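Local coordinates for protein oxidase/hydroxylase (Streptomyces hygroscopicus subsp. hygroscopicus, PDB 4XCB) that probably acts as a 2-oxoglutarate-dependent, metal-binding oxygenase of the phytanoyl-CoA dioxygenase family, and binds hygromycin B with nickel and 2-oxoglutarate in its active site, at residues 25-30 against 198-203; 141-146 against 221-226. One frame throughout, in Å; residues are numbered along the deposited sequence.

Contact 1: residues 25-30 against 198-203; sequences GVFGSG and GDVLLL
Gly25 N gives its hydrogen to Asp199 OD1 at 2.8 Å, in a nearly straight bond (165° at the hydrogen) that reaches the oxygen on its anti side, somewhat out of the carboxylate plane. The other oxygen, OD2, is held by the backbone N of Arg196, so both ends of the carboxylate are fixed by main-chain donors. A second bond runs from Phe27 N to Gly198 O at 3.0 Å, in the carbonyl plane and on a lone pair. The geometry at Gly198 calls for a residue without a CB: one here would strike Phe27 O, and at these backbone angles, with phi at 101°, would also run into the carbonyl oxygen of the residue before. Next to these bonds a small apolar patch gathers on one methyl, CG2 of Val200. Val26 CG2 meets it at 3.6 Å, and the ring of Phe27 brings CE2 to the same methyl, also at 3.6 Å. Val26 CG1, turned anti to its backbone N (chi1 179°), lies over a face of that ring near its rim. Leu74 of helix 72-82 covers both Phe27 and Val200. The contact thus ties the turn between strand 20-23 and helix 29-40, with Gly28 as N-cap, to the start of strand 200-204 in the double-stranded beta-helix.

Contact 2: residues 141-146 against 221-226; sequences ALVYLS and LLTAFG. With AKG (2-oxoglutaric acid), chain F.
Ala141 and Phe225 form a hydrogen-bonded pair in an antiparallel ladder, with Ala141 N reaching Phe225 O at 2.8 Å and Phe225 N returning to Ala141 O. Leu142 turns to the opposite face, where its CD2 presses tightly on Ala224 CB at 3.5 Å and its CD1 lies against C4 of 2-oxoglutarate. At Val143 the bonds to and from Thr223 repeat the pattern; the two side chains run side by side, and Thr223 OG1 is buried against Val143 CB without a polar partner. These strands, 139-144 and 220-229, are neighbours in the larger sheet of the double-stranded beta-helix: Leu142, Tyr144 and Leu222 line the 2-oxoglutarate pocket, and Ala224 on the same face packs against Tyr92, while the face of Ala141, Val143, Thr223 and Phe225 packs on helices. Tyr144 lies alongside Leu222, whose CD1 sits 3.6 Å from ring atom CE2. With CG anti to the carbonyl carbon (chi1 -73°), the ring carries its hydroxyl to the ligand, and OH donates a 2.6 Å hydrogen bond to carboxylate oxygen O3, which lies in the ring plane at its edge. A phenylalanine here would probably leave O3 without this donor and the C5 carboxylate less firmly held, although Arg220 and Tyr92 also bond the ligand. Leu145 N continues the ladder to Leu221 O at 2.9 Å, and its side chain crosses that of Leu221, CB to CD2. Beyond the strand, Ser146 OG accepts a hydrogen bond from Leu221 N at 3.1 Å.

In the fold
Contacts 1 and 2 meet within one sheet, where strands 200-204 and 139-144 are neighbours: Leu201 O lies 2.8 Å from Leu142 N, a probable hydrogen bond, and Gly198 N pairs in the same way with Tyr144 O. Contact 2 is the deeper, its centre about 9 Å from the centre of the chain, against about 15 Å for that of contact 1, and nearly all its residues are buried. Contact 1 is also largely buried but includes the exposed Gly25. Its chemistry is that of a turn, with a carboxylate and a glycine carbonyl receiving backbone donors; contact 2 is a regular ladder with part of one face lining the 2-oxoglutarate pocket. Phe27 and Val143 touch, and Leu74 of helix 72-82 packs on both contacts.

Contact 1: residues 25-30 against 198-203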
loop_
_atom_site.group_PDB
_atom_site.type_symbol
_atom_site.label_atom_id
_atom_site.label_comp_id
_atom_site.label_asym_id
_atom_site.label_seq_id
_atom_site.Cartn_x
_atom_site.Cartn_y
_atom_site.Cartn_z
ATOM N N GLY A 25 -19.657 4.522 -27.620
ATOM C CA GLY A 25 -20.893 4.077 -28.232
ATOM C C GLY A 25 -21.790 3.187 -27.398
ATOM O O GLY A 25 -22.452 2.310 -27.935
ATOM N N VAL A 26 -21.822 3.403 -26.088
ATOM C CA VAL A 26 -22.634 2.563 -25.219
ATOM C C VAL A 26 -24.122 2.751 -25.500
ATOM O O VAL A 26 -24.917 1.802 -25.461
ATOM C CB VAL A 26 -22.341 2.870 -23.746
ATOM C CG1 VAL A 26 -23.197 2.023 -22.827
ATOM C CG2 VAL A 26 -20.875 2.613 -23.451
ATOM N N PHE A 27 -24.494 3.982 -25.802
ATOM C CA PHE A 27 -25.892 4.275 -26.064
ATOM C C PHE A 27 -26.068 4.739 -27.491
ATOM O O PHE A 27 -25.286 5.547 -27.988
ATOM C CB PHE A 27 -26.401 5.318 -25.075
ATOM C CG PHE A 27 -26.289 4.878 -23.654
ATOM C CD1 PHE A 27 -27.250 4.045 -23.088
ATOM C CD2 PHE A 27 -25.220 5.275 -22.875
ATOM C CE1 PHE A 27 -27.141 3.632 -21.784
ATOM C CE2 PHE A 27 -25.106 4.860 -21.570
ATOM C CZ PHE A 27 -26.071 4.038 -21.018
ATOM N N GLY A 28 -27.097 4.218 -28.150
ATOM C CA GLY A 28 -27.316 4.525 -29.550
ATOM C C GLY A 28 -27.885 5.907 -29.741
ATOM O O GLY A 28 -28.348 6.521 -28.780
ATOM N N SER A 29 -27.867 6.384 -30.986
ATOM C CA SER A 29 -28.361 7.720 -31.316
ATOM C C SER A 29 -29.818 7.910 -30.885
ATOM O O SER A 29 -30.192 8.969 -30.392
ATOM C CB SER A 29 -28.194 7.994 -32.821
ATOM O OG SER A 29 -28.514 6.850 -33.593
ATOM N N GLY A 30 -30.634 6.877 -31.037
ATOM C CA GLY A 30 -32.026 6.959 -30.625
ATOM C C GLY A 30 -32.183 7.100 -29.120
ATOM O O GLY A 30 -33.039 7.843 -28.628
ATOM N N GLY A 198 -23.211 9.544 -26.587
ATOM C CA GLY A 198 -23.466 8.126 -26.390
ATOM C C GLY A 198 -22.318 7.360 -25.756
ATOM O O GLY A 198 -22.473 6.195 -25.358
ATOM N N ASP A 199 -21.158 8.003 -25.670
ATOM C CA ASP A 199 -20.019 7.438 -24.954
ATOM C C ASP A 199 -20.225 7.518 -23.448
ATOM O O ASP A 199 -20.903 8.419 -22.952
ATOM C CB ASP A 199 -18.720 8.179 -25.286
ATOM C CG ASP A 199 -18.267 8.004 -26.722
ATOM O OD1 ASP A 199 -18.808 7.140 -27.451
ATOM O OD2 ASP A 199 -17.319 8.732 -27.109
ATOM N N VAL A 200 -19.595 6.598 -22.728
ATOM C CA VAL A 200 -19.569 6.622 -21.266
ATOM C C VAL A 200 -18.125 6.846 -20.804
ATOM O O VAL A 200 -17.224 6.148 -21.255
ATOM C CB VAL A 200 -20.096 5.313 -20.679
ATOM C CG1 VAL A 200 -19.894 5.278 -19.172
ATOM C CG2 VAL A 200 -21.586 5.138 -21.015
ATOM N N LEU A 201 -17.913 7.814 -19.916
ATOM C CA LEU A 201 -16.629 7.936 -19.234
ATOM C C LEU A 201 -16.823 7.407 -17.804
ATOM O O LEU A 201 -17.574 7.978 -17.007
ATOM C CB LEU A 201 -16.119 9.391 -19.264
ATOM C CG LEU A 201 -14.642 9.699 -18.958
ATOM C CD1 LEU A 201 -14.301 11.104 -19.431
ATOM C CD2 LEU A 201 -14.334 9.567 -17.449
ATOM N N LEU A 202 -16.159 6.288 -17.520
ATOM C CA LEU A 202 -16.142 5.671 -16.194
ATOM C C LEU A 202 -14.980 6.298 -15.430
ATOM O O LEU A 202 -13.848 6.234 -15.893
ATOM C CB LEU A 202 -15.959 4.161 -16.314
ATOM C CG LEU A 202 -16.047 3.279 -15.069
ATOM C CD1 LEU A 202 -17.492 3.169 -14.628
ATOM C CD2 LEU A 202 -15.496 1.897 -15.356
ATOM N N LEU A 203 -15.253 6.871 -14.257
ATOM C CA LEU A 203 -14.284 7.754 -13.604
ATOM C C LEU A 203 -14.046 7.390 -12.138
ATOM O O LEU A 203 -14.977 7.336 -11.347
ATOM C CB LEU A 203 -14.777 9.198 -13.697
ATOM C CG LEU A 203 -13.984 10.300 -13.001
ATOM C CD1 LEU A 203 -12.587 10.382 -13.600
ATOM C CD2 LEU A 203 -14.708 11.627 -13.170
#

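Contact 2: residues 141-146 against 221-226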
loop_
_atom_site.group_PDB
_atom_site.type_symbol
_atom_site.label_atom_id
_atom_site.label_comp_id
_atom_site.label_asym_id
_atom_site.label_seq_id
_atom_site.Cartn_x
_atom_site.Cartn_y
_atom_site.Cartn_z
ATOM N N ALA A 141 -20.248 7.233 -13.592
ATOM C CA ALA A 141 -20.446 7.008 -15.011
ATOM C C ALA A 141 -20.973 8.297 -15.609
ATOM O O ALA A 141 -22.075 8.738 -15.290
ATOM C CB ALA A 141 -21.412 5.855 -15.260
ATOM N N LEU A 142 -20.167 8.918 -16.456
ATOM C CA LEU A 142 -20.592 10.092 -17.192
ATOM C C LEU A 142 -21.108 9.658 -18.556
ATOM O O LEU A 142 -20.360 9.112 -19.369
ATOM C CB LEU A 142 -19.437 11.090 -17.362
ATOM C CG LEU A 142 -18.634 11.509 -16.135
ATOM C CD1 LEU A 142 -17.486 12.404 -16.538
ATOM C CD2 LEU A 142 -19.494 12.244 -15.159
ATOM N N VAL A 143 -22.390 9.901 -18.791
ATOM C CA VAL A 143 -23.008 9.628 -20.072
ATOM C C VAL A 143 -23.098 10.929 -20.870
ATOM O O VAL A 143 -23.919 11.813 -20.582
ATOM C CB VAL A 143 -24.419 9.017 -19.902
ATOM C CG1 VAL A 143 -24.996 8.685 -21.283
ATOM C CG2 VAL A 143 -24.375 7.791 -18.983
ATOM N N TYR A 144 -22.248 11.057 -21.880
ATOM C CA TYR A 144 -22.244 12.285 -22.659
ATOM C C TYR A 144 -23.349 12.271 -23.695
ATOM O O TYR A 144 -23.593 11.254 -24.350
ATOM C CB TYR A 144 -20.885 12.496 -23.324
ATOM C CG TYR A 144 -19.810 12.897 -22.348
ATOM C CD1 TYR A 144 -18.989 11.939 -21.760
ATOM C CD2 TYR A 144 -19.641 14.233 -21.981
ATOM C CE1 TYR A 144 -18.008 12.302 -20.850
ATOM C CE2 TYR A 144 -18.660 14.604 -21.062
ATOM C CZ TYR A 144 -17.851 13.636 -20.505
ATOM O OH TYR A 144 -16.871 14.004 -19.602
ATOM N N LEU A 145 -24.023 13.403 -23.829
ATOM C CA LEU A 145 -25.163 13.511 -24.725
ATOM C C LEU A 145 -24.895 14.567 -25.778
ATOM O O LEU A 145 -25.819 15.043 -26.435
ATOM C CB LEU A 145 -26.436 13.860 -23.948
ATOM C CG LEU A 145 -26.890 12.874 -22.870
ATOM C CD1 LEU A 145 -28.168 13.364 -22.182
ATOM C CD2 LEU A 145 -27.072 11.487 -23.458
ATOM N N SER A 146 -23.626 14.950 -25.919
ATOM C CA SER A 146 -23.204 15.800 -27.029
ATOM C C SER A 146 -21.759 15.473 -27.379
ATOM O O SER A 146 -21.057 14.838 -26.597
ATOM C CB SER A 146 -23.363 17.283 -26.688
ATOM O OG SER A 146 -22.552 17.676 -25.593
ATOM N N LEU A 221 -23.718 18.829 -22.980
ATOM C CA LEU A 221 -24.727 18.118 -22.192
ATOM C C LEU A 221 -24.275 16.727 -21.748
ATOM O O LEU A 221 -23.743 15.952 -22.534
ATOM C CB LEU A 221 -26.022 17.997 -23.000
ATOM C CG LEU A 221 -27.274 17.633 -22.196
ATOM C CD1 LEU A 221 -27.586 18.707 -21.165
ATOM C CD2 LEU A 221 -28.453 17.438 -23.136
ATOM N N LEU A 222 -24.508 16.405 -20.483
ATOM C CA LEU A 222 -24.216 15.062 -20.016
ATOM C C LEU A 222 -24.996 14.760 -18.760
ATOM O O LEU A 222 -25.538 15.660 -18.127
ATOM C CB LEU A 222 -22.723 14.873 -19.747
ATOM C CG LEU A 222 -22.201 15.417 -18.418
ATOM C CD1 LEU A 222 -20.795 14.931 -18.166
ATOM C CD2 LEU A 222 -22.247 16.926 -18.385
ATOM N N THR A 223 -25.053 13.477 -18.426
ATOM C CA THR A 223 -25.640 13.036 -17.168
ATOM C C THR A 223 -24.629 12.182 -16.418
ATOM O O THR A 223 -23.913 11.387 -17.019
ATOM C CB THR A 223 -26.933 12.240 -17.404
ATOM O OG1 THR A 223 -26.642 11.117 -18.246
ATOM C CG2 THR A 223 -27.975 13.124 -18.092
ATOM N N ALA A 224 -24.546 12.374 -15.110
ATOM C CA ALA A 224 -23.535 11.708 -14.296
ATOM C C ALA A 224 -24.199 10.879 -13.217
ATOM O O ALA A 224 -25.113 11.355 -12.533
ATOM C CB ALA A 224 -22.610 12.719 -13.661
ATOM N N PHE A 225 -23.720 9.652 -13.044
ATOM C CA PHE A 225 -24.264 8.790 -11.997
ATOM C C PHE A 225 -23.136 8.308 -11.116
ATOM O O PHE A 225 -22.129 7.810 -11.622
ATOM C CB PHE A 225 -25.033 7.621 -12.614
ATOM C CG PHE A 225 -26.194 8.054 -13.461
ATOM C CD1 PHE A 225 -27.422 8.319 -12.884
ATOM C CD2 PHE A 225 -26.056 8.205 -14.826
ATOM C CE1 PHE A 225 -28.497 8.731 -13.659
ATOM C CE2 PHE A 225 -27.124 8.626 -15.616
ATOM C CZ PHE A 225 -28.350 8.887 -15.023
ATOM N N GLY A 226 -23.307 8.459 -9.802
ATOM C CA GLY A 226 -22.239 8.197 -8.855
ATOM C C GLY A 226 -22.598 6.978 -8.046
ATOM O O GLY A 226 -23.732 6.849 -7.588
HETATM C C1 AKG F . -18.248 16.507 -12.481
HETATM O O1 AKG F . -17.759 16.334 -11.321
HETATM O O2 AKG F . -19.485 16.741 -12.633
HETATM C C2 AKG F . -17.352 16.427 -13.687
HETATM O O5 AKG F . -16.198 16.084 -13.505
HETATM C C3 AKG F . -17.885 16.810 -15.058
HETATM C C4 AKG F . -17.095 16.220 -16.203
HETATM C C5 AKG F . -17.517 16.873 -17.510
HETATM O O3 AKG F . -17.075 16.427 -18.606
HETATM O O4 AKG F . -18.307 17.855 -17.487
#